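Local coordinates for secreted protein (Streptomyces lividans TK24, PDB 5LXZ), which probably acts as a mononuclear copper-radical oxidase of the galactose oxidase-like AA5 family, built around a beta propeller, at residues Val355-Ala360 with Arg439-Asp444; Glu381-Ala386 with Asn446-Val451; Pro408-Ser411 with Ser417-Val420. The protein carries 1 engineered substitution. All coordinates share one frame; numbering follows the deposited sequence.

In the fold
The segments lie in two consecutive blades of a Kelch-type beta propeller, the four-stranded sheets 353-397 and 409-450. From the N terminus, the chain passes 355-360 at the end of the first strand of one blade and 381-386 on its third strand. It then enters the next blade, where 408-411 and 417-420 form the hairpin of interaction 3, the most local closure. The third and fourth strands follow: 439-444 reaches back to 355-360 in interaction 1, and 446-451 to 381-386 in interaction 2. These two loops cross, and both enclose interaction 3. Interactions 1 and 2 thus tie blade to blade, whereas interaction 3 builds the blade itself; Y441 connects all three through V418 and N446.

Interaction 1: residues Val355-Ala360 with Arg439-Asp444; sequences VLLPPA and RLYHPD
L357 and Y441 meet at the seam between two neighbouring propeller blades, where the turn that follows strand 353-356 abuts the third strand of the next blade. Their side chains cross at about a right angle. Both methyls of L357 reach the CD2-CE2 side of the phenol: CD2 lies 3.9 Å from Y441 CE2 and CD1 4.0 Å from the same carbon, the approach of CD2 to the ring being oblique. The tyrosine, its chi1 near 180° (175°) and CG pointing away from the backbone N, reaches into the gap between the sheets. M366 and V418, from strands on the two sides of the seam, also touch both residues, a layered apolar packing of the kind that joins successive blades of a Kelch propeller. The phenol oxygen lies beyond this apolar patch and is hydrogen-bonded to N446 OD1.

Nearer the surface, the contact passes from leucine and tyrosine to a pair of prolines. P443 CG approaches P358 O to 3.9 Å, and the ring atoms P358 CD and P443 CG are 4.3 Å apart. This is van der Waals contact of the P443 ring with the carbonyl and ring of P358. P358 also touches V418 and I412.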
ATOM      1  N   VAL A 355      -0.586   1.431  10.678  1.00  6.43           N
ATOM      2  CA  VAL A 355       0.718   1.795  11.246  1.00  6.79           C
ATOM      3  C   VAL A 355       1.011   0.919  12.424  1.00  7.11           C
ATOM      4  O   VAL A 355       0.134   0.723  13.284  1.00  6.69           O
ATOM      5  CB  VAL A 355       0.717   3.285  11.705  1.00  7.94           C
ATOM      6  CG1 VAL A 355       2.019   3.667  12.337  1.00  8.97           C
ATOM      7  CG2 VAL A 355       0.488   4.203  10.520  1.00  8.37           C
ATOM      8  N   LEU A 356       2.254   0.439  12.483  1.00  6.86           N
ATOM      9  CA  LEU A 356       2.813  -0.162  13.695  1.00  7.13           C
ATOM     10  C   LEU A 356       3.252   1.016  14.557  1.00  7.14           C
ATOM     11  O   LEU A 356       4.179   1.732  14.178  1.00  7.79           O
ATOM     12  CB  LEU A 356       3.946  -1.108  13.358  1.00  7.29           C
ATOM     13  CG  LEU A 356       4.741  -1.677  14.524  1.00  7.89           C
ATOM     14  CD1 LEU A 356       3.875  -2.261  15.611  1.00  8.50           C
ATOM     15  CD2 LEU A 356       5.681  -2.721  13.977  1.00  8.77           C
ATOM     16  N   LEU A 357       2.499   1.309  15.605  1.00  7.38           N
ATOM     17  CA  LEU A 357       2.749   2.503  16.387  1.00  7.50           C
ATOM     18  C   LEU A 357       4.104   2.499  17.036  1.00  7.40           C
ATOM     19  O   LEU A 357       4.636   1.446  17.369  1.00  7.63           O
ATOM     20  CB  LEU A 357       1.692   2.690  17.468  1.00  7.74           C
ATOM     21  CG  LEU A 357       0.272   2.884  16.962  1.00  8.25           C
ATOM     22  CD1 LEU A 357      -0.691   2.830  18.148  1.00  8.65           C
ATOM     23  CD2 LEU A 357       0.120   4.199  16.225  1.00  8.51           C
ATOM     24  N   PRO A 358       4.673   3.700  17.230  1.00  8.06           N
ATOM     25  CA  PRO A 358       5.947   3.814  17.909  1.00  9.08           C
ATOM     26  C   PRO A 358       5.756   3.682  19.420  1.00  9.84           C
ATOM     27  O   PRO A 358       4.761   4.211  19.931  1.00 11.31           O
ATOM     28  CB  PRO A 358       6.422   5.213  17.505  1.00  9.47           C
ATOM     29  CG  PRO A 358       5.223   5.984  17.215  1.00  9.83           C
ATOM     30  CD  PRO A 358       4.177   5.003  16.746  1.00  8.54           C
ATOM     31  N   PRO A 359       6.628   2.992  20.171  1.00 10.45           N
ATOM     32  CA  PRO A 359       7.710   2.171  19.662  1.00 10.35           C
ATOM     33  C   PRO A 359       7.225   0.806  19.233  1.00  9.27           C
ATOM     34  O   PRO A 359       6.316   0.240  19.841  1.00  9.37           O
ATOM     35  CB  PRO A 359       8.639   2.045  20.868  1.00 11.33           C
ATOM     36  CG  PRO A 359       7.702   2.053  22.035  1.00 11.75           C
ATOM     37  CD  PRO A 359       6.560   2.968  21.656  1.00 12.33           C
ATOM     38  N   ALA A 360       7.886   0.246  18.220  1.00  8.64           N
ATOM     39  CA  ALA A 360       7.524  -1.038  17.661  1.00  8.35           C
ATOM     40  C   ALA A 360       7.565  -2.182  18.650  1.00  8.27           C
ATOM     41  O   ALA A 360       6.862  -3.163  18.490  1.00  8.64           O
ATOM     42  CB  ALA A 360       8.398  -1.359  16.472  1.00  8.96           C
ATOM     43  N   ARG A 439      -3.434  15.830  11.411  1.00  7.64           N
ATOM     44  CA  ARG A 439      -3.416  15.616  12.818  1.00  8.51           C
ATOM     45  C   ARG A 439      -2.149  14.897  13.213  1.00  8.27           C
ATOM     46  O   ARG A 439      -1.589  14.108  12.438  1.00  8.12           O
ATOM     47  CB  ARG A 439      -4.581  14.743  13.266  1.00  9.02           C
ATOM     48  CG  ARG A 439      -5.931  15.392  13.095  1.00  9.59           C
ATOM     49  CD  ARG A 439      -7.017  14.338  13.144  1.00  9.80           C
ATOM     50  NE  ARG A 439      -8.338  14.971  13.146  1.00 10.58           N
ATOM     51  CZ  ARG A 439      -8.921  15.518  12.088  1.00 10.73           C
ATOM     52  NH1 ARG A 439      -8.377  15.464  10.879  1.00 10.08           N
ATOM     53  NH2 ARG A 439     -10.106  16.155  12.230  1.00 11.51           N
ATOM     54  N   LEU A 440      -1.721  15.141  14.432  1.00  8.06           N
ATOM     55  CA  LEU A 440      -0.762  14.298  15.102  1.00  8.07           C
ATOM     56  C   LEU A 440      -1.458  13.383  16.073  1.00  9.07           C
ATOM     57  O   LEU A 440      -2.218  13.850  16.954  1.00  9.24           O
ATOM     58  CB  LEU A 440       0.306  15.128  15.821  1.00  8.95           C
ATOM     59  CG  LEU A 440       1.228  15.976  14.974  1.00  9.16           C
ATOM     60  CD1 LEU A 440       2.042  16.880  15.870  1.00 10.20           C
ATOM     61  CD2 LEU A 440       2.141  15.153  14.068  1.00  9.84           C
ATOM     62  N   TYR A 441      -1.246  12.076  15.946  1.00  8.59           N
ATOM     63  CA  TYR A 441      -1.687  11.103  16.943  1.00  8.98           C
ATOM     64  C   TYR A 441      -0.572  10.959  17.960  1.00  9.44           C
ATOM     65  O   TYR A 441       0.599  10.819  17.603  1.00  9.30           O
ATOM     66  CB  TYR A 441      -1.948   9.748  16.298  1.00  9.43           C
ATOM     67  CG  TYR A 441      -2.277   8.697  17.309  1.00  9.43           C
ATOM     68  CD1 TYR A 441      -3.473   8.749  18.043  1.00 10.11           C
ATOM     69  CD2 TYR A 441      -1.381   7.691  17.615  1.00  9.81           C
ATOM     70  CE1 TYR A 441      -3.733   7.810  19.037  1.00 10.17           C
ATOM     71  CE2 TYR A 441      -1.657   6.738  18.552  1.00 10.08           C
ATOM     72  CZ  TYR A 441      -2.835   6.801  19.281  1.00 10.73           C
ATOM     73  OH  TYR A 441      -3.075   5.857  20.245  1.00 11.51           O
ATOM     74  N   HIS A 442      -0.934  11.010  19.231  1.00 10.33           N
ATOM     75  CA  HIS A 442       0.008  10.899  20.308  1.00 12.01           C
ATOM     76  C   HIS A 442      -0.280   9.587  21.036  1.00 12.64           C
ATOM     77  O   HIS A 442      -1.305   9.488  21.700  1.00 12.45           O
ATOM     78  CB  HIS A 442      -0.206  12.083  21.243  1.00 13.13           C
ATOM     79  CG  HIS A 442       0.154  13.398  20.631  1.00 14.27           C
ATOM     80  ND1 HIS A 442       1.464  13.756  20.370  1.00 16.74           N
ATOM     81  CD2 HIS A 442      -0.612  14.421  20.208  1.00 15.43           C
ATOM     82  CE1 HIS A 442       1.483  14.959  19.823  1.00 16.68           C
ATOM     83  NE2 HIS A 442       0.238  15.389  19.726  1.00 17.02           N
ATOM     84  N   PRO A 443       0.570   8.554  20.870  1.00 14.79           N
ATOM     85  CA  PRO A 443       0.260   7.249  21.514  1.00 17.31           C
ATOM     86  C   PRO A 443       0.197   7.310  23.045  1.00 19.59           C
ATOM     87  O   PRO A 443      -0.562   6.554  23.658  1.00 18.98           O
ATOM     88  CB  PRO A 443       1.393   6.323  21.053  1.00 17.83           C
ATOM     89  CG  PRO A 443       1.950   6.972  19.841  1.00 18.14           C
ATOM     90  CD  PRO A 443       1.700   8.453  19.929  1.00 15.90           C
ATOM     91  N   ASP A 444       0.949   8.227  23.645  1.00 21.51           N
ATOM     92  CA  ASP A 444       0.974   8.334  25.109  1.00 25.25           C
ATOM     93  C   ASP A 444      -0.338   8.880  25.700  1.00 24.37           C
ATOM     94  O   ASP A 444      -0.727   8.477  26.809  1.00 26.03           O
ATOM     95  CB  ASP A 444       2.237   9.076  25.615  1.00 28.65           C
ATOM     96  CG  ASP A 444       2.390  10.503  25.055  1.00 35.11           C
ATOM     97  OD1 ASP A 444       1.583  10.949  24.207  1.00 38.56           O
ATOM     98  OD2 ASP A 444       3.364  11.183  25.466  1.00 40.63           O
TER

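Interaction 2: residues Glu381-Ala386 with Asn446-Val451; sequences EKTRIA and NEFERV. With EDO (1,2-ethanediol), chain H.
T383 and F448 supply the apolar part of this contact, their side chains pointing at each other across the gap between two sheets. The methyl T383 CG2 touches the far end of the phenyl group, 3.8 Å from F448 CZ and 4.0 Å from F448 CE2, and meets the ring obliquely. T383 OG1 stands between the backbone N and the carbonyl carbon (chi1 66°), which leaves CG2 for the ring while the hydroxyl is hydrogen-bonded to P399 O in the loop leading toward the next blade. M366 backs both T383 and I385.

A second, mixed contact pairs carbon with oxygen. I385 and N446 run alongside each other, pointing opposite ways, and the terminal methyl I385 CD1 comes within 3.4 Å of N446 OD1. That oxygen is not left to the methyl alone, because it also forms a hydrogen bond with Y441 OH; CG anti to the backbone N of N446 (chi1 -161°) brings the amide to both. With an alanine here, the Y441 hydroxyl would probably lose its amide partner and a gap would open beside I385 CD1.

On the polar side, a molecule of 1,2-ethanediol, probably from the crystallisation liquor, donates from its O2 to N446 O over 2.7 Å. Its C2 also lies 3.3 Å from N446 ND2.

The backbone of N446 has a positive phi (55°), and N446 and E447 together face H442 across the hairpin. This is a G1 beta bulge, and it opens the outermost strand of a propeller blade that packs here on the third strand of the preceding one.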
ATOM      1  N   GLU A 381     -14.560   7.230   9.944  1.00  8.32           N
ATOM      2  CA  GLU A 381     -13.821   8.199  10.700  1.00 10.01           C
ATOM      3  C   GLU A 381     -13.022   7.576  11.854  1.00  9.85           C
ATOM      4  O   GLU A 381     -12.399   8.289  12.640  1.00 10.55           O
ATOM      5  CB  GLU A 381     -14.754   9.313  11.223  1.00 12.70           C
ATOM      6  CG  GLU A 381     -15.694   8.834  12.294  1.00 15.43           C
ATOM      7  CD  GLU A 381     -16.714   9.905  12.672  1.00 18.68           C
ATOM      8  OE1 GLU A 381     -17.215  10.633  11.787  1.00 22.24           O
ATOM      9  OE2 GLU A 381     -16.954   9.984  13.874  1.00 24.40           O
ATOM     10  N   LYS A 382     -13.014   6.252  11.976  1.00  8.51           N
ATOM     11  CA  LYS A 382     -12.428   5.612  13.128  1.00  9.19           C
ATOM     12  C   LYS A 382     -10.968   5.265  12.978  1.00  8.54           C
ATOM     13  O   LYS A 382     -10.469   4.974  11.858  1.00  8.26           O
ATOM     14  CB  LYS A 382     -13.221   4.371  13.527  1.00 10.16           C
ATOM     15  CG  LYS A 382     -14.600   4.798  14.032  1.00 11.04           C
ATOM     16  CD  LYS A 382     -15.433   3.656  14.557  1.00 12.73           C
ATOM     17  CE  LYS A 382     -16.632   4.233  15.339  1.00 13.45           C
ATOM     18  NZ  LYS A 382     -17.193   3.181  16.205  1.00 16.21           N
ATOM     19  N   THR A 383     -10.315   5.251  14.127  1.00  8.32           N
ATOM     20  CA  THR A 383      -9.093   4.506  14.316  1.00  8.25           C
ATOM     21  C   THR A 383      -9.373   3.298  15.153  1.00  8.20           C
ATOM     22  O   THR A 383     -10.225   3.321  16.051  1.00  8.23           O
ATOM     23  CB  THR A 383      -7.924   5.313  14.916  1.00  8.90           C
ATOM     24  OG1 THR A 383      -8.226   5.708  16.236  1.00  9.12           O
ATOM     25  CG2 THR A 383      -7.632   6.505  14.059  1.00  9.34           C
ATOM     26  N   ARG A 384      -8.660   2.214  14.871  1.00  7.20           N
ATOM     27  CA  ARG A 384      -8.846   0.957  15.602  1.00  7.65           C
ATOM     28  C   ARG A 384      -7.466   0.463  15.970  1.00  8.19           C
ATOM     29  O   ARG A 384      -6.625   0.369  15.089  1.00  8.34           O
ATOM     30  CB  ARG A 384      -9.629  -0.056  14.795  1.00  7.31           C
ATOM     31  CG  ARG A 384     -10.939   0.456  14.196  1.00  7.47           C
ATOM     32  CD  ARG A 384     -10.754   1.289  12.931  1.00  7.65           C
ATOM     33  NE  ARG A 384     -11.642   0.890  11.846  1.00  7.53           N
ATOM     34  CZ  ARG A 384     -11.508   1.333  10.611  1.00  7.89           C
ATOM     35  NH1 ARG A 384     -10.626   2.281  10.340  1.00  7.66           N
ATOM     36  NH2 ARG A 384     -12.241   0.822   9.621  1.00  8.45           N
ATOM     37  N   ILE A 385      -7.248   0.100  17.225  1.00  8.03           N
ATOM     38  CA  ILE A 385      -5.926  -0.226  17.715  1.00  8.33           C
ATOM     39  C   ILE A 385      -5.944  -1.626  18.278  1.00  8.47           C
ATOM     40  O   ILE A 385      -6.824  -1.933  19.099  1.00  9.29           O
ATOM     41  CB  ILE A 385      -5.491   0.750  18.795  1.00  9.21           C
ATOM     42  CG1 ILE A 385      -5.470   2.175  18.251  1.00 10.10           C
ATOM     43  CG2 ILE A 385      -4.135   0.339  19.318  1.00  9.01           C
ATOM     44  CD1 ILE A 385      -5.240   3.262  19.276  1.00 10.94           C
ATOM     45  N   ALA A 386      -5.017  -2.477  17.822  1.00  8.46           N
ATOM     46  CA  ALA A 386      -4.867  -3.821  18.346  1.00  8.39           C
ATOM     47  C   ALA A 386      -3.531  -3.936  19.019  1.00  9.03           C
ATOM     48  O   ALA A 386      -2.520  -3.586  18.432  1.00  9.26           O
ATOM     49  CB  ALA A 386      -4.990  -4.862  17.274  1.00  8.43           C
ATOM     50  N   ASN A 446      -3.225   8.814  23.625  1.00 14.38           N
ATOM     51  CA  ASN A 446      -4.267   8.237  22.766  1.00 13.28           C
ATOM     52  C   ASN A 446      -5.235   9.250  22.204  1.00 12.58           C
ATOM     53  O   ASN A 446      -6.425   8.964  22.031  1.00 12.48           O
ATOM     54  CB  ASN A 446      -4.982   7.088  23.487  1.00 13.26           C
ATOM     55  CG  ASN A 446      -5.731   6.159  22.540  1.00 13.72           C
ATOM     56  OD1 ASN A 446      -5.359   5.956  21.387  1.00 12.49           O
ATOM     57  ND2 ASN A 446      -6.774   5.566  23.041  1.00 14.62           N
ATOM     58  N   GLU A 447      -4.704  10.423  21.850  1.00 13.02           N
ATOM     59  CA  GLU A 447      -5.516  11.465  21.258  1.00 14.05           C
ATOM     60  C   GLU A 447      -4.890  12.029  20.013  1.00 11.88           C
ATOM     61  O   GLU A 447      -3.685  11.949  19.823  1.00 11.89           O
ATOM     62  CB  GLU A 447      -5.730  12.623  22.256  1.00 16.83           C
ATOM     63  CG  GLU A 447      -6.417  12.213  23.564  1.00 20.02           C
ATOM     64  CD  GLU A 447      -7.905  12.018  23.466  1.00 24.26           C
ATOM     65  OE1 GLU A 447      -8.468  11.783  22.369  1.00 25.84           O
ATOM     66  OE2 GLU A 447      -8.566  12.089  24.547  1.00 29.95           O
ATOM     67  N   PHE A 448      -5.730  12.658  19.212  1.00 11.65           N
ATOM     68  CA  PHE A 448      -5.311  13.459  18.060  1.00 11.54           C
ATOM     69  C   PHE A 448      -5.199  14.927  18.450  1.00 12.79           C
ATOM     70  O   PHE A 448      -5.997  15.437  19.235  1.00 13.59           O
ATOM     71  CB  PHE A 448      -6.352  13.400  16.949  1.00 11.44           C
ATOM     72  CG  PHE A 448      -6.289  12.176  16.078  1.00 11.22           C
ATOM     73  CD1 PHE A 448      -5.133  11.852  15.414  1.00 11.12           C
ATOM     74  CD2 PHE A 448      -7.445  11.451  15.802  1.00 11.82           C
ATOM     75  CE1 PHE A 448      -5.099  10.764  14.551  1.00 11.26           C
ATOM     76  CE2 PHE A 448      -7.417  10.359  14.954  1.00 11.24           C
ATOM     77  CZ  PHE A 448      -6.244  10.031  14.319  1.00 11.33           C
ATOM     78  N   GLU A 449      -4.202  15.574  17.865  1.00 12.62           N
ATOM     79  CA  GLU A 449      -4.005  17.025  17.936  1.00 13.74           C
ATOM     80  C   GLU A 449      -4.084  17.514  16.504  1.00 13.09           C
ATOM     81  O   GLU A 449      -3.317  17.069  15.666  1.00 11.69           O
ATOM     82  CB  GLU A 449      -2.641  17.330  18.533  1.00 15.40           C
ATOM     83  CG  GLU A 449      -2.218  18.788  18.453  1.00 17.89           C
ATOM     84  CD  GLU A 449      -0.760  19.001  18.835  1.00 20.91           C
ATOM     85  OE1 GLU A 449      -0.024  18.024  19.088  1.00 21.99           O
ATOM     86  OE2 GLU A 449      -0.311  20.190  18.847  1.00 25.02           O
ATOM     87  N   ARG A 450      -5.009  18.402  16.194  1.00 12.29           N
ATOM     88  CA  ARG A 450      -5.047  19.019  14.895  1.00 12.22           C
ATOM     89  C   ARG A 450      -3.838  19.936  14.684  1.00 11.48           C
ATOM     90  O   ARG A 450      -3.442  20.692  15.572  1.00 12.26           O
ATOM     91  CB  ARG A 450      -6.333  19.810  14.782  1.00 14.73           C
ATOM     92  CG  ARG A 450      -6.597  20.294  13.420  1.00 17.14           C
ATOM     93  CD  ARG A 450      -7.398  19.340  12.572  1.00 17.47           C
ATOM     94  NE  ARG A 450      -7.715  20.150  11.417  1.00 18.24           N
ATOM     95  CZ  ARG A 450      -8.857  20.735  11.126  1.00 17.70           C
ATOM     96  NH1 ARG A 450      -9.956  20.514  11.842  1.00 19.51           N
ATOM     97  NH2 ARG A 450      -8.914  21.499  10.058  1.00 17.30           N
ATOM     98  N   VAL A 451      -3.243  19.841  13.513  1.00  9.94           N
ATOM     99  CA  VAL A 451      -2.117  20.684  13.123  1.00  9.51           C
ATOM    100  C   VAL A 451      -2.459  21.449  11.834  1.00  8.80           C
ATOM    101  O   VAL A 451      -3.611  21.478  11.461  1.00  9.23           O
ATOM    102  CB  VAL A 451      -0.799  19.908  13.085  1.00  9.67           C
ATOM    103  CG1 VAL A 451      -0.409  19.438  14.484  1.00  9.95           C
ATOM    104  CG2 VAL A 451      -0.829  18.735  12.061  1.00  9.51           C
TER
HETATM  105  C1  EDO H 707     -10.619   7.322  22.467  1.00 42.74           C
HETATM  106  O1  EDO H 707     -10.743   5.970  22.918  1.00 46.78           O
HETATM  107  C2  EDO H 707      -9.176   7.746  22.699  1.00 42.73           C
HETATM  108  O2  EDO H 707      -9.014   9.163  22.814  1.00 41.31           O

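Interaction 3: residues Pro408-Ser411 with Ser417-Val420; sequences PQAS and SVLV
V420 spreads its two methyls over the neighbouring strand, CG1 lying 4.3 Å from P408 CB and CG2 4.4 Å from A410 CB. Having CG1 anti to the backbone N (chi1 177°) carries that methyl toward the proline. The small A410 fits between two valines, its CB also meeting V418 CG1 at 4.4 Å. P408, A410 and V420 all touch I368, so this face of the sheet packs against the preceding blade.

The backbones run antiparallel, their strand axes 4.7 Å apart. S411 and L419 are the hydrogen-bonded pair: S411 N donates to L419 O and L419 N to S411 O, each over 2.9 Å. The hairpin forms the inner two strands of a Kelch propeller blade, with 409-412 innermost and 418-421 paired in turn with strand 438-442. At the non-hydrogen-bonded pair of A410 and V420, CA-H...O contacts add to the pairing, A410 CA standing 3.2 Å from L419 O and V420 CA 3.3 Å from Q409 O.

S411 and L419 occupy the other face and touch L472 of the following sheet; S411 OG is hydrogen-bonded to S464 OG there. Q409 OE1 accepts a hydrogen bond from R458 NE, and A410 O one from Q554 NE2.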
ATOM      1  N   PRO A 408      -6.227   7.958   4.058  1.00  5.70           N
ATOM      2  CA  PRO A 408      -5.398   8.863   4.870  1.00  6.13           C
ATOM      3  C   PRO A 408      -3.945   8.479   4.775  1.00  6.23           C
ATOM      4  O   PRO A 408      -3.594   7.265   4.767  1.00  6.06           O
ATOM      5  CB  PRO A 408      -5.898   8.623   6.304  1.00  6.11           C
ATOM      6  CG  PRO A 408      -6.400   7.211   6.251  1.00  5.99           C
ATOM      7  CD  PRO A 408      -7.008   7.031   4.879  1.00  5.87           C
ATOM      8  N   GLN A 409      -3.090   9.499   4.650  1.00  6.41           N
ATOM      9  CA  GLN A 409      -1.636   9.292   4.777  1.00  6.84           C
ATOM     10  C   GLN A 409      -1.293   9.171   6.249  1.00  7.07           C
ATOM     11  O   GLN A 409      -1.929   9.808   7.095  1.00  6.71           O
ATOM     12  CB  GLN A 409      -0.880  10.444   4.146  1.00  7.27           C
ATOM     13  CG  GLN A 409      -1.028  10.562   2.634  1.00  7.67           C
ATOM     14  CD  GLN A 409      -2.147  11.498   2.180  1.00  8.35           C
ATOM     15  OE1 GLN A 409      -2.051  12.716   2.364  1.00  9.89           O
ATOM     16  NE2 GLN A 409      -3.199  10.960   1.593  1.00  8.20           N
ATOM     17  N   ALA A 410      -0.300   8.347   6.604  1.00  6.70           N
ATOM     18  CA  ALA A 410       0.079   8.120   7.969  1.00  7.10           C
ATOM     19  C   ALA A 410       1.535   7.793   8.080  1.00  7.22           C
ATOM     20  O   ALA A 410       1.979   6.786   7.511  1.00  7.89           O
ATOM     21  CB  ALA A 410      -0.784   7.083   8.637  1.00  7.19           C
ATOM     22  N   SER A 411       2.302   8.665   8.727  1.00  6.95           N
ATOM     23  CA  SER A 411       3.751   8.519   8.823  1.00  7.17           C
ATOM     24  C   SER A 411       4.182   8.650  10.271  1.00  6.72           C
ATOM     25  O   SER A 411       3.785   9.599  10.950  1.00  6.57           O
ATOM     26  CB  SER A 411       4.448   9.605   7.998  1.00  8.15           C
ATOM     27  OG  SER A 411       4.536   9.241   6.603  1.00  9.08           O
ATOM     28  N   SER A 417       5.088  10.603  17.757  1.00  9.39           N
ATOM     29  CA  SER A 417       3.830  10.965  17.131  1.00  9.28           C
ATOM     30  C   SER A 417       3.666  10.306  15.763  1.00  8.76           C
ATOM     31  O   SER A 417       4.628   9.826  15.174  1.00  8.40           O
ATOM     32  CB  SER A 417       3.670  12.485  17.058  1.00  9.64           C
ATOM     33  OG  SER A 417       4.492  13.094  16.117  1.00 10.99           O
ATOM     34  N   VAL A 418       2.425  10.225  15.321  1.00  7.56           N
ATOM     35  CA  VAL A 418       2.091   9.756  13.992  1.00  7.41           C
ATOM     36  C   VAL A 418       1.318  10.857  13.284  1.00  6.98           C
ATOM     37  O   VAL A 418       0.276  11.283  13.744  1.00  7.60           O
ATOM     38  CB  VAL A 418       1.267   8.467  14.013  1.00  7.61           C
ATOM     39  CG1 VAL A 418       0.988   7.987  12.578  1.00  7.75           C
ATOM     40  CG2 VAL A 418       2.008   7.382  14.783  1.00  7.52           C
ATOM     41  N   LEU A 419       1.805  11.311  12.164  1.00  6.57           N
ATOM     42  CA  LEU A 419       1.124  12.288  11.336  1.00  6.70           C
ATOM     43  C   LEU A 419       0.089  11.623  10.473  1.00  7.01           C
ATOM     44  O   LEU A 419       0.461  10.774   9.646  1.00  7.15           O
ATOM     45  CB  LEU A 419       2.113  13.069  10.480  1.00  6.90           C
ATOM     46  CG  LEU A 419       1.572  14.124   9.537  1.00  7.58           C
ATOM     47  CD1 LEU A 419       0.877  15.248  10.273  1.00  8.32           C
ATOM     48  CD2 LEU A 419       2.685  14.643   8.625  1.00  8.34           C
ATOM     49  N   VAL A 420      -1.180  11.982  10.631  1.00  6.50           N
ATOM     50  CA  VAL A 420      -2.295  11.427   9.890  1.00  6.93           C
ATOM     51  C   VAL A 420      -2.911  12.569   9.119  1.00  6.98           C
ATOM     52  O   VAL A 420      -3.379  13.557   9.727  1.00  7.34           O
ATOM     53  CB  VAL A 420      -3.311  10.775  10.838  1.00  7.28           C
ATOM     54  CG1 VAL A 420      -4.500  10.261  10.065  1.00  7.43           C
ATOM     55  CG2 VAL A 420      -2.651   9.676  11.641  1.00  7.51           C
TER